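Long-range contacts in hemolysin II regulatory protein (Bacillus cereus, PDB 2JJ7), which probably binds DNA as a dimeric, all-helical transcriptional regulator of the TetR family, and takes its name from the regulation of hemolysin II: residues Q7-I12 against Y46-K51; R23-T28 against G50-Y55; E57-Y62 against P98-L103; V89-I94 against S156-P161. All coordinates share one frame; numbering follows the deposited sequence.

From the N terminus, interaction 1 brings helix 5-23 back against the end of helix 41-48, closing a loop of 33 residues that holds most of the predicted helix-turn-helix. Interaction 2 opens inside that loop and ends on the same stretch, sharing Gly50 and Lys51, so the turn after helix 5-23 is fastened to the start of helix 51-62. The far end of that helix makes interaction 3 with helix 98-109, carrying the chain from the DNA-binding part into the C-terminal part. Interaction 4 joins helix 79-96 to the end of helix 147-158; its segments alternate with those of interaction 3, and Tyr62 O bonded to His93 NE2 links the two.

Interaction 1. Residues Q7-I12 against Y46-K51; sequences QTMENI and YYFNGK
Ile12 N donates to Thr8 O at 2.9 Å, a helical bond that sets these two residues one turn apart on the side of helix 5-23 that meets Tyr47. Their methyl groups come to the rim of the tyrosine ring, Thr8 CG2 4.2 Å from Tyr47 CE2 and Ile12 CD1 near CD2, both close to the ring plane. Met9 takes a face instead. Its CG lies 3.9 Å from the centroid of the Tyr47 ring, a CH-pi contact, and SD follows above the same ring at 4.3 Å from the centroid, which makes a Met-aromatic pair. Tyr47 and Phe48 end helix 41-48, the second helix of the predicted helix-turn-helix and, in TetR relatives, the one that reads DNA; helix 5-23 packs against the end of this helix. The methionine chain runs straight to its sulfur and then bends (chi3 84°), which swings CE off the tyrosine and across to Phe48 CZ, 3.6 Å away. An unbranched, flexible thioether suits a place where one side chain must serve two differently turned rings. Phe48 is buried, and Ile12 CG2 approaches its CE1 obliquely at 3.9 Å. Leu54 of helix 51-62 touches both Ile12 and Phe48, while Phe48 O accepts a hydrogen bond from Asn53 ND2.

Interaction 2. Residues R23-T28 against G50-Y55; sequences RGYEGT and GKENLY
Tyr25 begins a type I beta turn that ends at Thr28, and this turn, between helices 5-23 and 30-37, faces the first turn of helix 51-62 with the CA atoms of Tyr25 and Tyr55 7.7 Å apart. Lys51 reaches across the gap. A chi1 of 77° tucks CG over the lysine's own backbone, between N and C, and from there the chain runs out extended along one face of the tyrosine ring to the carbonyls of the turn. Lys51 NZ donates to Thr28 O at 2.8 Å, close to the line of the carbonyl bond, and also to Tyr25 O, where the modelled separation is so short that its exact value is doubtful. The ammonium and the carbon before it lie over one face of Tyr25: NZ is 4.3 Å from the ring centroid, a cation-pi contact, and Lys51 CE is 3.9 Å from it. Tyr25 meanwhile turns an edge to Tyr55 in a T-shaped pair, centroids 4.8 Å apart and planes at 67°, with CD1 of Tyr25 nearest CD2 of Tyr55. The Tyr25 hydroxyl oxygen rests on the backbone of Glu52, 3.4 Å from its CA, whereas the hydroxyl of Tyr55 is bonded to Glu107. A long, flexible, cationic side chain suits this place, since it can lie along a ring and still meet two carbonyls at its end. Carbonyl oxygens and a pi face all stabilise positive charge, with the carboxylate of Glu26 nearby, so Lys51 is probably held protonated.

Interaction 3. Residues E57-Y62 against P98-L103; sequences EVFKKY and PEIGTL
Helix 51-62, which in TetR-family proteins leads from the DNA-binding domain into the regulatory core, meets helix 98-109 of that core here, chiefly through Ile100 and Leu103 against Val58, Phe59 and Tyr62. The axes of the two segments pass 10.6 Å apart, their N-to-C directions 131° from each other. Ile100 is the main wedge. With CG1 anti to its carbonyl carbon (chi1 -66°), the longer branch is sent across to the last turn of the other helix, where CG1 lies 3.8 Å from Tyr62 CB and 3.5 Å from Tyr62 O. Its terminal CD1 continues over one face of the Phe59 ring, 4.4 Å from CD1 of that residue, and also nears Val58 CG1. Isoleucine suits the place because this one branch lays CG1 against Tyr62 and CD1 over the phenylalanine. One turn on, Leu103 meets the end of Phe59, its CB 3.8 Å from CZ. Beyond the contact, Thr102 packs on Phe145 of the second subunit. The interface itself is apolar and mostly buried, so its stability probably comes mainly from packing and the exclusion of water, while the carbonyl of Tyr62, beside Ile100, is satisfied by His93 NE2.

Interaction 4. Residues V89-I94 against S156-P161; sequences VFTTHI and SIVLFP
Ile94 packs closely on the end of helix 147-158, its CG2 3.7 Å from Val158 O and its CG1 3.9 Å from Leu159 CD2. The first torsion turns CG1 anti to the carbonyl carbon of Ile94 (chi1 -66°), and both gamma carbons rest on the backbone carbonyl of Val158, while CG1 together with CD1 also reaches the leucine. A beta-branched residue suits this spot, since it offers carbon on two sides close to its own backbone. The other end is looser. Thr91 CG2 stands 4.1 Å from Val158 CG2, the two side chains crossing at about a right angle, and Phe90 CB approaches Val158 CG1 at the same distance. Past Ile94, Pro161 is more distant still, its CA 4.4 Å from Ile94 CG2. This looser margin is not a solvent face, for all the touching residues are buried. Thr91 can afford its hydroxyl in such surroundings because OG1 bonds back to Leu87 O within its own helix, while its methyl takes part in the packing. Phe122 touches Ile94 and Leu159, Ile176 of helix 169-181 touches Val158, and Pro161 leans on Pro98 and Thr102 of helix 98-109. On the dimer side, Phe160 stacks on Trp153 of the second subunit, so helix 79-96 backs the end of a helix 147-158 that itself meets the partner chain.

Interaction 1. Residues Q7-I12 against Y46-K51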
loop_
_atom_site.group_PDB
_atom_site.type_symbol
_atom_site.label_atom_id
_atom_site.label_comp_id
_atom_site.label_asym_id
_atom_site.label_seq_id
_atom_site.Cartn_x
_atom_site.Cartn_y
_atom_site.Cartn_z
ATOM N N GLN B 7 30.338 21.839 -0.987
ATOM C CA GLN B 7 30.437 20.625 -1.801
ATOM C C GLN B 7 30.584 19.333 -0.973
ATOM O O GLN B 7 29.952 18.318 -1.265
ATOM C CB GLN B 7 31.582 20.750 -2.818
ATOM C CG GLN B 7 31.804 19.518 -3.726
ATOM C CD GLN B 7 30.596 19.184 -4.606
ATOM O OE1 GLN B 7 30.625 19.407 -5.806
ATOM N NE2 GLN B 7 29.535 18.646 -4.004
ATOM N N THR B 8 31.414 19.372 0.057
ATOM C CA THR B 8 31.652 18.178 0.866
ATOM C C THR B 8 30.376 17.771 1.601
ATOM O O THR B 8 30.026 16.583 1.636
ATOM C CB THR B 8 32.825 18.386 1.844
ATOM O OG1 THR B 8 33.994 18.735 1.099
ATOM C CG2 THR B 8 33.109 17.117 2.639
ATOM N N MET B 9 29.687 18.766 2.171
ATOM C CA MET B 9 28.438 18.545 2.874
ATOM C C MET B 9 27.359 18.034 1.926
ATOM O O MET B 9 26.554 17.180 2.299
ATOM C CB MET B 9 27.980 19.826 3.569
ATOM C CG MET B 9 28.745 20.104 4.852
ATOM S SD MET B 9 28.259 21.655 5.598
ATOM C CE MET B 9 26.798 21.140 6.512
ATOM N N GLU B 10 27.352 18.562 0.704
ATOM C CA GLU B 10 26.460 18.072 -0.335
ATOM C C GLU B 10 26.755 16.616 -0.703
ATOM O O GLU B 10 25.839 15.796 -0.767
ATOM C CB GLU B 10 26.531 18.949 -1.576
ATOM C CG GLU B 10 25.797 18.332 -2.748
ATOM C CD GLU B 10 25.102 19.360 -3.590
ATOM O OE1 GLU B 10 25.803 20.203 -4.195
ATOM O OE2 GLU B 10 23.852 19.324 -3.640
ATOM N N ASN B 11 28.027 16.307 -0.941
ATOM C CA ASN B 11 28.450 14.928 -1.131
ATOM C C ASN B 11 27.975 13.999 -0.004
ATOM O O ASN B 11 27.501 12.890 -0.276
ATOM C CB ASN B 11 29.971 14.838 -1.309
ATOM C CG ASN B 11 30.422 15.355 -2.661
ATOM O OD1 ASN B 11 29.603 15.632 -3.537
ATOM N ND2 ASN B 11 31.728 15.490 -2.838
ATOM N N ILE B 12 28.085 14.459 1.243
ATOM C CA ILE B 12 27.670 13.657 2.398
ATOM C C ILE B 12 26.154 13.444 2.431
ATOM O O ILE B 12 25.685 12.369 2.801
ATOM C CB ILE B 12 28.153 14.255 3.740
ATOM C CG1 ILE B 12 29.693 14.253 3.827
ATOM C CG2 ILE B 12 27.546 13.480 4.945
ATOM C CD1 ILE B 12 30.254 15.228 4.883
ATOM N N TYR B 46 32.117 16.007 12.204
ATOM C CA TYR B 46 32.307 17.439 12.433
ATOM C C TYR B 46 31.129 18.253 11.853
ATOM O O TYR B 46 30.544 19.077 12.545
ATOM C CB TYR B 46 33.658 17.927 11.887
ATOM C CG TYR B 46 33.851 19.417 12.025
ATOM C CD1 TYR B 46 34.000 20.008 13.288
ATOM C CD2 TYR B 46 33.856 20.247 10.901
ATOM C CE1 TYR B 46 34.153 21.382 13.428
ATOM C CE2 TYR B 46 34.015 21.627 11.031
ATOM C CZ TYR B 46 34.161 22.181 12.292
ATOM O OH TYR B 46 34.321 23.536 12.422
ATOM N N TYR B 47 30.762 17.991 10.602
ATOM C CA TYR B 47 29.694 18.750 9.934
ATOM C C TYR B 47 28.260 18.443 10.404
ATOM O O TYR B 47 27.418 19.337 10.441
ATOM C CB TYR B 47 29.780 18.583 8.407
ATOM C CG TYR B 47 30.910 19.365 7.746
ATOM C CD1 TYR B 47 31.202 20.680 8.131
ATOM C CD2 TYR B 47 31.666 18.797 6.713
ATOM C CE1 TYR B 47 32.237 21.405 7.523
ATOM C CE2 TYR B 47 32.701 19.512 6.092
ATOM C CZ TYR B 47 32.976 20.817 6.503
ATOM O OH TYR B 47 33.985 21.531 5.904
ATOM N N PHE B 48 27.978 17.187 10.732
ATOM C CA PHE B 48 26.607 16.786 11.047
ATOM C C PHE B 48 26.382 16.241 12.456
ATOM O O PHE B 48 25.233 16.181 12.901
ATOM C CB PHE B 48 26.051 15.822 9.984
ATOM C CG PHE B 48 25.875 16.467 8.635
ATOM C CD1 PHE B 48 26.846 16.319 7.646
ATOM C CD2 PHE B 48 24.760 17.269 8.373
ATOM C CE1 PHE B 48 26.704 16.954 6.397
ATOM C CE2 PHE B 48 24.603 17.899 7.136
ATOM C CZ PHE B 48 25.580 17.740 6.145
ATOM N N ASN B 49 27.454 15.855 13.153
ATOM C CA ASN B 49 27.327 15.346 14.521
ATOM C C ASN B 49 26.226 14.295 14.645
ATOM O O ASN B 49 25.230 14.521 15.344
ATOM C CB ASN B 49 27.054 16.495 15.511
ATOM C CG ASN B 49 28.328 17.215 15.959
ATOM O OD1 ASN B 49 28.545 18.379 15.620
ATOM N ND2 ASN B 49 29.167 16.524 16.729
ATOM N N GLY B 50 26.376 13.178 13.930
ATOM C CA GLY B 50 25.530 12.003 14.152
ATOM C C GLY B 50 24.474 11.760 13.098
ATOM O O GLY B 50 24.083 12.676 12.360
ATOM N N LYS B 51 23.999 10.521 13.024
ATOM C CA LYS B 51 23.079 10.164 11.967
ATOM C C LYS B 51 21.688 10.791 12.132
ATOM O O LYS B 51 21.014 11.023 11.142
ATOM C CB LYS B 51 23.027 8.646 11.733
ATOM C CG LYS B 51 22.240 7.839 12.732
ATOM C CD LYS B 51 21.766 6.565 12.060
ATOM C CE LYS B 51 21.107 5.658 13.045
ATOM N NZ LYS B 51 20.847 4.339 12.437
#

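Interaction 2. Residues R23-T28 against G50-Y55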
loop_
_atom_site.group_PDB
_atom_site.type_symbol
_atom_site.label_atom_id
_atom_site.label_comp_id
_atom_site.label_asym_id
_atom_site.label_seq_id
_atom_site.Cartn_x
_atom_site.Cartn_y
_atom_site.Cartn_z
ATOM N N ARG B 23 18.814 1.075 3.244
ATOM C CA ARG B 23 18.818 0.228 4.442
ATOM C C ARG B 23 17.952 0.738 5.583
ATOM O O ARG B 23 17.892 0.113 6.644
ATOM C CB ARG B 23 20.248 0.028 4.951
ATOM C CG ARG B 23 20.986 -1.115 4.292
ATOM C CD ARG B 23 22.304 -1.369 4.989
ATOM N NE ARG B 23 23.104 -2.382 4.305
ATOM C CZ ARG B 23 24.425 -2.506 4.428
ATOM N NH1 ARG B 23 25.116 -1.675 5.203
ATOM N NH2 ARG B 23 25.062 -3.459 3.762
ATOM N N GLY B 24 17.290 1.869 5.376
ATOM C CA GLY B 24 16.430 2.429 6.410
ATOM C C GLY B 24 17.240 3.201 7.433
ATOM O O GLY B 24 18.469 3.161 7.419
ATOM N N TYR B 25 16.549 3.908 8.322
ATOM C CA TYR B 25 17.213 4.696 9.367
ATOM C C TYR B 25 18.088 3.845 10.284
ATOM O O TYR B 25 19.244 4.188 10.538
ATOM C CB TYR B 25 16.192 5.484 10.209
ATOM C CG TYR B 25 16.860 6.309 11.279
ATOM C CD1 TYR B 25 17.488 7.515 10.961
ATOM C CD2 TYR B 25 16.918 5.865 12.596
ATOM C CE1 TYR B 25 18.136 8.268 11.928
ATOM C CE2 TYR B 25 17.568 6.615 13.575
ATOM C CZ TYR B 25 18.172 7.817 13.227
ATOM O OH TYR B 25 18.812 8.568 14.183
ATOM N N GLU B 26 17.521 2.747 10.786
ATOM C CA GLU B 26 18.185 1.892 11.773
ATOM C C GLU B 26 19.333 1.118 11.150
ATOM O O GLU B 26 20.374 0.944 11.772
ATOM C CB GLU B 26 17.197 0.906 12.415
ATOM C CG GLU B 26 15.849 1.507 12.851
ATOM C CD GLU B 26 15.939 2.345 14.123
ATOM O OE1 GLU B 26 16.951 2.252 14.857
ATOM O OE2 GLU B 26 14.980 3.101 14.391
ATOM N N GLY B 27 19.143 0.660 9.915
ATOM C CA GLY B 27 20.144 -0.164 9.240
ATOM C C GLY B 27 21.342 0.567 8.661
ATOM O O GLY B 27 22.191 -0.055 8.023
ATOM N N THR B 28 21.410 1.877 8.888
ATOM C CA THR B 28 22.450 2.738 8.322
ATOM C C THR B 28 23.281 3.375 9.447
ATOM O O THR B 28 22.727 3.787 10.474
ATOM C CB THR B 28 21.813 3.878 7.485
ATOM O OG1 THR B 28 20.841 3.338 6.580
ATOM C CG2 THR B 28 22.856 4.646 6.689
ATOM N N GLY B 50 26.376 13.178 13.930
ATOM C CA GLY B 50 25.530 12.003 14.152
ATOM C C GLY B 50 24.474 11.760 13.098
ATOM O O GLY B 50 24.083 12.676 12.360
ATOM N N LYS B 51 23.999 10.521 13.024
ATOM C CA LYS B 51 23.079 10.164 11.967
ATOM C C LYS B 51 21.688 10.791 12.132
ATOM O O LYS B 51 21.014 11.023 11.142
ATOM C CB LYS B 51 23.027 8.646 11.733
ATOM C CG LYS B 51 22.240 7.839 12.732
ATOM C CD LYS B 51 21.766 6.565 12.060
ATOM C CE LYS B 51 21.107 5.658 13.045
ATOM N NZ LYS B 51 20.847 4.339 12.437
ATOM N N GLU B 52 21.284 11.089 13.369
ATOM C CA GLU B 52 19.961 11.667 13.625
ATOM C C GLU B 52 19.804 13.002 12.900
ATOM O O GLU B 52 18.825 13.222 12.184
ATOM C CB GLU B 52 19.706 11.811 15.128
ATOM C CG GLU B 52 18.489 12.664 15.512
ATOM C CD GLU B 52 17.165 11.916 15.466
ATOM O OE1 GLU B 52 16.656 11.683 14.346
ATOM O OE2 GLU B 52 16.617 11.586 16.548
ATOM N N ASN B 53 20.790 13.875 13.073
ATOM C CA ASN B 53 20.779 15.190 12.449
ATOM C C ASN B 53 20.980 15.100 10.935
ATOM O O ASN B 53 20.391 15.861 10.171
ATOM C CB ASN B 53 21.849 16.082 13.084
ATOM C CG ASN B 53 21.860 17.474 12.490
ATOM O OD1 ASN B 53 20.843 18.176 12.519
ATOM N ND2 ASN B 53 23.003 17.876 11.923
ATOM N N LEU B 54 21.815 14.157 10.517
ATOM C CA LEU B 54 22.058 13.889 9.120
ATOM C C LEU B 54 20.757 13.468 8.420
ATOM O O LEU B 54 20.460 13.925 7.320
ATOM C CB LEU B 54 23.102 12.787 9.003
ATOM C CG LEU B 54 23.805 12.487 7.683
ATOM C CD1 LEU B 54 24.269 13.756 7.003
ATOM C CD2 LEU B 54 24.979 11.587 7.981
ATOM N N TYR B 55 19.995 12.599 9.080
ATOM C CA TYR B 55 18.663 12.190 8.631
ATOM C C TYR B 55 17.725 13.379 8.494
ATOM O O TYR B 55 17.070 13.524 7.470
ATOM C CB TYR B 55 18.092 11.201 9.622
ATOM C CG TYR B 55 16.800 10.523 9.214
ATOM C CD1 TYR B 55 15.621 10.815 9.881
ATOM C CD2 TYR B 55 16.770 9.548 8.214
ATOM C CE1 TYR B 55 14.446 10.193 9.566
ATOM C CE2 TYR B 55 15.567 8.905 7.878
ATOM C CZ TYR B 55 14.419 9.241 8.576
ATOM O OH TYR B 55 13.220 8.649 8.333
#

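Interaction 3. Residues E57-Y62 against P98-L103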
loop_
_atom_site.group_PDB
_atom_site.type_symbol
_atom_site.label_atom_id
_atom_site.label_comp_id
_atom_site.label_asym_id
_atom_site.label_seq_id
_atom_site.Cartn_x
_atom_site.Cartn_y
_atom_site.Cartn_z
ATOM N N GLU B 57 18.601 16.451 8.032
ATOM C CA GLU B 57 19.105 17.240 6.916
ATOM C C GLU B 57 18.764 16.618 5.554
ATOM O O GLU B 57 18.599 17.336 4.566
ATOM C CB GLU B 57 20.612 17.468 7.054
ATOM C CG GLU B 57 21.014 18.405 8.184
ATOM C CD GLU B 57 20.388 19.790 8.072
ATOM O OE1 GLU B 57 20.313 20.342 6.956
ATOM O OE2 GLU B 57 19.962 20.322 9.111
ATOM N N VAL B 58 18.645 15.291 5.518
ATOM C CA VAL B 58 18.231 14.570 4.312
ATOM C C VAL B 58 16.788 14.917 3.938
ATOM O O VAL B 58 16.509 15.250 2.784
ATOM C CB VAL B 58 18.410 13.039 4.451
ATOM C CG1 VAL B 58 17.600 12.285 3.381
ATOM C CG2 VAL B 58 19.881 12.693 4.325
ATOM N N PHE B 59 15.890 14.869 4.919
ATOM C CA PHE B 59 14.496 15.296 4.714
ATOM C C PHE B 59 14.389 16.771 4.303
ATOM O O PHE B 59 13.610 17.114 3.424
ATOM C CB PHE B 59 13.641 14.975 5.944
ATOM C CG PHE B 59 12.905 13.658 5.821
ATOM C CD1 PHE B 59 11.680 13.598 5.165
ATOM C CD2 PHE B 59 13.448 12.484 6.343
ATOM C CE1 PHE B 59 10.979 12.362 5.026
ATOM C CE2 PHE B 59 12.771 11.261 6.221
ATOM C CZ PHE B 59 11.531 11.206 5.554
ATOM N N LYS B 60 15.211 17.616 4.925
ATOM C CA LYS B 60 15.271 19.040 4.610
ATOM C C LYS B 60 15.756 19.284 3.172
ATOM O O LYS B 60 15.141 20.057 2.454
ATOM C CB LYS B 60 16.187 19.755 5.612
ATOM C CG LYS B 60 16.172 21.263 5.548
ATOM C CD LYS B 60 17.214 21.823 6.498
ATOM C CE LYS B 60 17.059 23.323 6.691
ATOM N NZ LYS B 60 18.185 23.891 7.489
ATOM N N LYS B 61 16.848 18.631 2.765
ATOM C CA LYS B 61 17.403 18.824 1.424
ATOM C C LYS B 61 16.539 18.204 0.329
ATOM O O LYS B 61 16.335 18.825 -0.713
ATOM C CB LYS B 61 18.835 18.278 1.305
ATOM C CG LYS B 61 19.496 18.696 -0.012
ATOM C CD LYS B 61 20.964 18.402 -0.074
ATOM C CE LYS B 61 21.563 18.881 -1.396
ATOM N NZ LYS B 61 21.561 20.368 -1.567
ATOM N N TYR B 62 16.032 16.993 0.563
ATOM C CA TYR B 62 15.371 16.231 -0.502
ATOM C C TYR B 62 13.862 16.106 -0.352
ATOM O O TYR B 62 13.196 15.527 -1.215
ATOM C CB TYR B 62 16.024 14.850 -0.682
ATOM C CG TYR B 62 17.502 14.931 -0.972
ATOM C CD1 TYR B 62 17.965 15.432 -2.196
ATOM C CD2 TYR B 62 18.453 14.518 -0.022
ATOM C CE1 TYR B 62 19.344 15.521 -2.472
ATOM C CE2 TYR B 62 19.833 14.604 -0.292
ATOM C CZ TYR B 62 20.270 15.109 -1.518
ATOM O OH TYR B 62 21.623 15.204 -1.799
ATOM N N PRO B 98 13.364 9.021 -4.970
ATOM C CA PRO B 98 12.770 7.739 -4.552
ATOM C C PRO B 98 12.993 7.391 -3.073
ATOM O O PRO B 98 12.100 6.820 -2.434
ATOM C CB PRO B 98 13.431 6.703 -5.480
ATOM C CG PRO B 98 14.546 7.444 -6.230
ATOM C CD PRO B 98 14.177 8.894 -6.203
ATOM N N GLU B 99 14.157 7.761 -2.531
ATOM C CA GLU B 99 14.510 7.441 -1.147
ATOM C C GLU B 99 13.557 8.080 -0.137
ATOM O O GLU B 99 13.278 7.495 0.914
ATOM C CB GLU B 99 15.954 7.871 -0.844
ATOM C CG GLU B 99 16.978 7.072 -1.596
ATOM C CD GLU B 99 17.314 7.640 -2.965
ATOM O OE1 GLU B 99 16.699 8.645 -3.407
ATOM O OE2 GLU B 99 18.226 7.075 -3.596
ATOM N N ILE B 100 13.089 9.287 -0.455
ATOM C CA ILE B 100 12.145 10.006 0.393
ATOM C C ILE B 100 10.819 9.227 0.441
ATOM O O ILE B 100 10.137 9.204 1.468
ATOM C CB ILE B 100 11.958 11.483 -0.093
ATOM C CG1 ILE B 100 13.260 12.321 0.066
ATOM C CG2 ILE B 100 10.784 12.161 0.617
ATOM C CD1 ILE B 100 13.824 12.461 1.540
ATOM N N GLY B 101 10.463 8.578 -0.663
ATOM C CA GLY B 101 9.293 7.708 -0.683
ATOM C C GLY B 101 9.402 6.616 0.371
ATOM O O GLY B 101 8.533 6.467 1.240
ATOM N N THR B 102 10.491 5.861 0.294
ATOM C CA THR B 102 10.762 4.762 1.214
ATOM C C THR B 102 10.805 5.260 2.658
ATOM O O THR B 102 10.158 4.684 3.530
ATOM C CB THR B 102 12.114 4.090 0.868
ATOM O OG1 THR B 102 11.966 3.350 -0.348
ATOM C CG2 THR B 102 12.577 3.148 1.986
ATOM N N LEU B 103 11.537 6.346 2.896
ATOM C CA LEU B 103 11.736 6.843 4.256
ATOM C C LEU B 103 10.464 7.426 4.843
ATOM O O LEU B 103 10.152 7.170 6.016
ATOM C CB LEU B 103 12.873 7.871 4.310
ATOM C CG LEU B 103 14.242 7.360 3.869
ATOM C CD1 LEU B 103 15.263 8.503 3.883
ATOM C CD2 LEU B 103 14.697 6.177 4.736
#

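Interaction 4. Residues V89-I94 against S156-P161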
loop_
_atom_site.group_PDB
_atom_site.type_symbol
_atom_site.label_atom_id
_atom_site.label_comp_id
_atom_site.label_asym_id
_atom_site.label_seq_id
_atom_site.Cartn_x
_atom_site.Cartn_y
_atom_site.Cartn_z
ATOM N N VAL B 89 1.898 16.395 -7.723
ATOM C CA VAL B 89 3.032 16.926 -6.959
ATOM C C VAL B 89 3.795 15.788 -6.256
ATOM O O VAL B 89 5.026 15.721 -6.328
ATOM C CB VAL B 89 2.590 17.982 -5.917
ATOM C CG1 VAL B 89 3.749 18.360 -4.989
ATOM C CG2 VAL B 89 2.014 19.227 -6.597
ATOM N N PHE B 90 3.070 14.894 -5.582
ATOM C CA PHE B 90 3.746 13.842 -4.827
ATOM C C PHE B 90 4.383 12.744 -5.671
ATOM O O PHE B 90 5.517 12.374 -5.421
ATOM C CB PHE B 90 2.872 13.297 -3.693
ATOM C CG PHE B 90 2.857 14.193 -2.490
ATOM C CD1 PHE B 90 1.715 14.922 -2.150
ATOM C CD2 PHE B 90 4.018 14.367 -1.736
ATOM C CE1 PHE B 90 1.720 15.783 -1.042
ATOM C CE2 PHE B 90 4.043 15.229 -0.619
ATOM C CZ PHE B 90 2.892 15.931 -0.270
ATOM N N THR B 91 3.688 12.254 -6.697
ATOM C CA THR B 91 4.302 11.249 -7.567
ATOM C C THR B 91 5.540 11.824 -8.279
ATOM O O THR B 91 6.540 11.119 -8.462
ATOM C CB THR B 91 3.326 10.665 -8.610
ATOM O OG1 THR B 91 2.645 11.728 -9.282
ATOM C CG2 THR B 91 2.291 9.727 -7.952
ATOM N N THR B 92 5.469 13.091 -8.669
ATOM C CA THR B 92 6.625 13.773 -9.279
ATOM C C THR B 92 7.782 13.899 -8.301
ATOM O O THR B 92 8.930 13.637 -8.670
ATOM C CB THR B 92 6.251 15.160 -9.851
ATOM O OG1 THR B 92 5.332 14.980 -10.934
ATOM C CG2 THR B 92 7.511 15.953 -10.333
ATOM N N HIS B 93 7.488 14.276 -7.055
ATOM C CA HIS B 93 8.546 14.379 -6.049
ATOM C C HIS B 93 9.256 13.034 -5.808
ATOM O O HIS B 93 10.492 12.981 -5.679
ATOM C CB HIS B 93 8.037 14.925 -4.708
ATOM C CG HIS B 93 9.148 15.392 -3.823
ATOM N ND1 HIS B 93 9.740 16.627 -3.972
ATOM C CD2 HIS B 93 9.833 14.762 -2.843
ATOM C CE1 HIS B 93 10.724 16.748 -3.101
ATOM N NE2 HIS B 93 10.803 15.630 -2.404
ATOM N N ILE B 94 8.459 11.971 -5.702
ATOM C CA ILE B 94 8.975 10.626 -5.430
ATOM C C ILE B 94 9.774 10.079 -6.620
ATOM O O ILE B 94 10.782 9.393 -6.439
ATOM C CB ILE B 94 7.834 9.654 -4.988
ATOM C CG1 ILE B 94 7.251 10.082 -3.623
ATOM C CG2 ILE B 94 8.297 8.182 -4.957
ATOM C CD1 ILE B 94 8.257 10.722 -2.648
ATOM N N SER B 156 0.725 3.696 0.049
ATOM C CA SER B 156 1.576 2.579 -0.311
ATOM C C SER B 156 1.997 2.640 -1.772
ATOM O O SER B 156 3.145 2.355 -2.100
ATOM C CB SER B 156 0.895 1.243 0.014
ATOM O OG SER B 156 -0.135 0.949 -0.919
ATOM N N ILE B 157 1.076 3.016 -2.651
ATOM C CA ILE B 157 1.402 3.061 -4.080
ATOM C C ILE B 157 2.158 4.336 -4.506
ATOM O O ILE B 157 3.067 4.274 -5.336
ATOM C CB ILE B 157 0.164 2.794 -4.971
ATOM C CG1 ILE B 157 -0.896 3.877 -4.772
ATOM C CG2 ILE B 157 -0.416 1.398 -4.662
ATOM C CD1 ILE B 157 -2.240 3.575 -5.475
ATOM N N VAL B 158 1.791 5.480 -3.935
ATOM C CA VAL B 158 2.375 6.750 -4.345
ATOM C C VAL B 158 3.816 6.881 -3.848
ATOM O O VAL B 158 4.667 7.494 -4.520
ATOM C CB VAL B 158 1.495 7.961 -3.889
ATOM C CG1 VAL B 158 2.289 9.269 -3.897
ATOM C CG2 VAL B 158 0.291 8.075 -4.806
ATOM N N LEU B 159 4.097 6.312 -2.678
ATOM C CA LEU B 159 5.452 6.448 -2.102
ATOM C C LEU B 159 6.421 5.352 -2.508
ATOM O O LEU B 159 7.584 5.401 -2.128
ATOM C CB LEU B 159 5.398 6.536 -0.576
ATOM C CG LEU B 159 4.585 7.704 -0.003
ATOM C CD1 LEU B 159 4.657 7.687 1.517
ATOM C CD2 LEU B 159 5.118 9.023 -0.554
ATOM N N PHE B 160 5.942 4.345 -3.238
ATOM C CA PHE B 160 6.793 3.219 -3.593
ATOM C C PHE B 160 7.832 3.694 -4.597
ATOM O O PHE B 160 7.465 4.148 -5.690
ATOM C CB PHE B 160 5.956 2.067 -4.168
ATOM C CG PHE B 160 6.739 0.829 -4.427
ATOM C CD1 PHE B 160 6.967 0.405 -5.733
ATOM C CD2 PHE B 160 7.273 0.090 -3.363
ATOM C CE1 PHE B 160 7.699 -0.749 -5.983
ATOM C CE2 PHE B 160 8.009 -1.058 -3.595
ATOM C CZ PHE B 160 8.229 -1.484 -4.906
ATOM N N PRO B 161 9.130 3.584 -4.240
ATOM C CA PRO B 161 10.197 4.225 -5.004
ATOM C C PRO B 161 10.355 3.696 -6.425
ATOM O O PRO B 161 10.955 4.372 -7.261
ATOM C CB PRO B 161 11.455 3.914 -4.182
ATOM C CG PRO B 161 11.125 2.689 -3.432
ATOM C CD PRO B 161 9.668 2.820 -3.098
#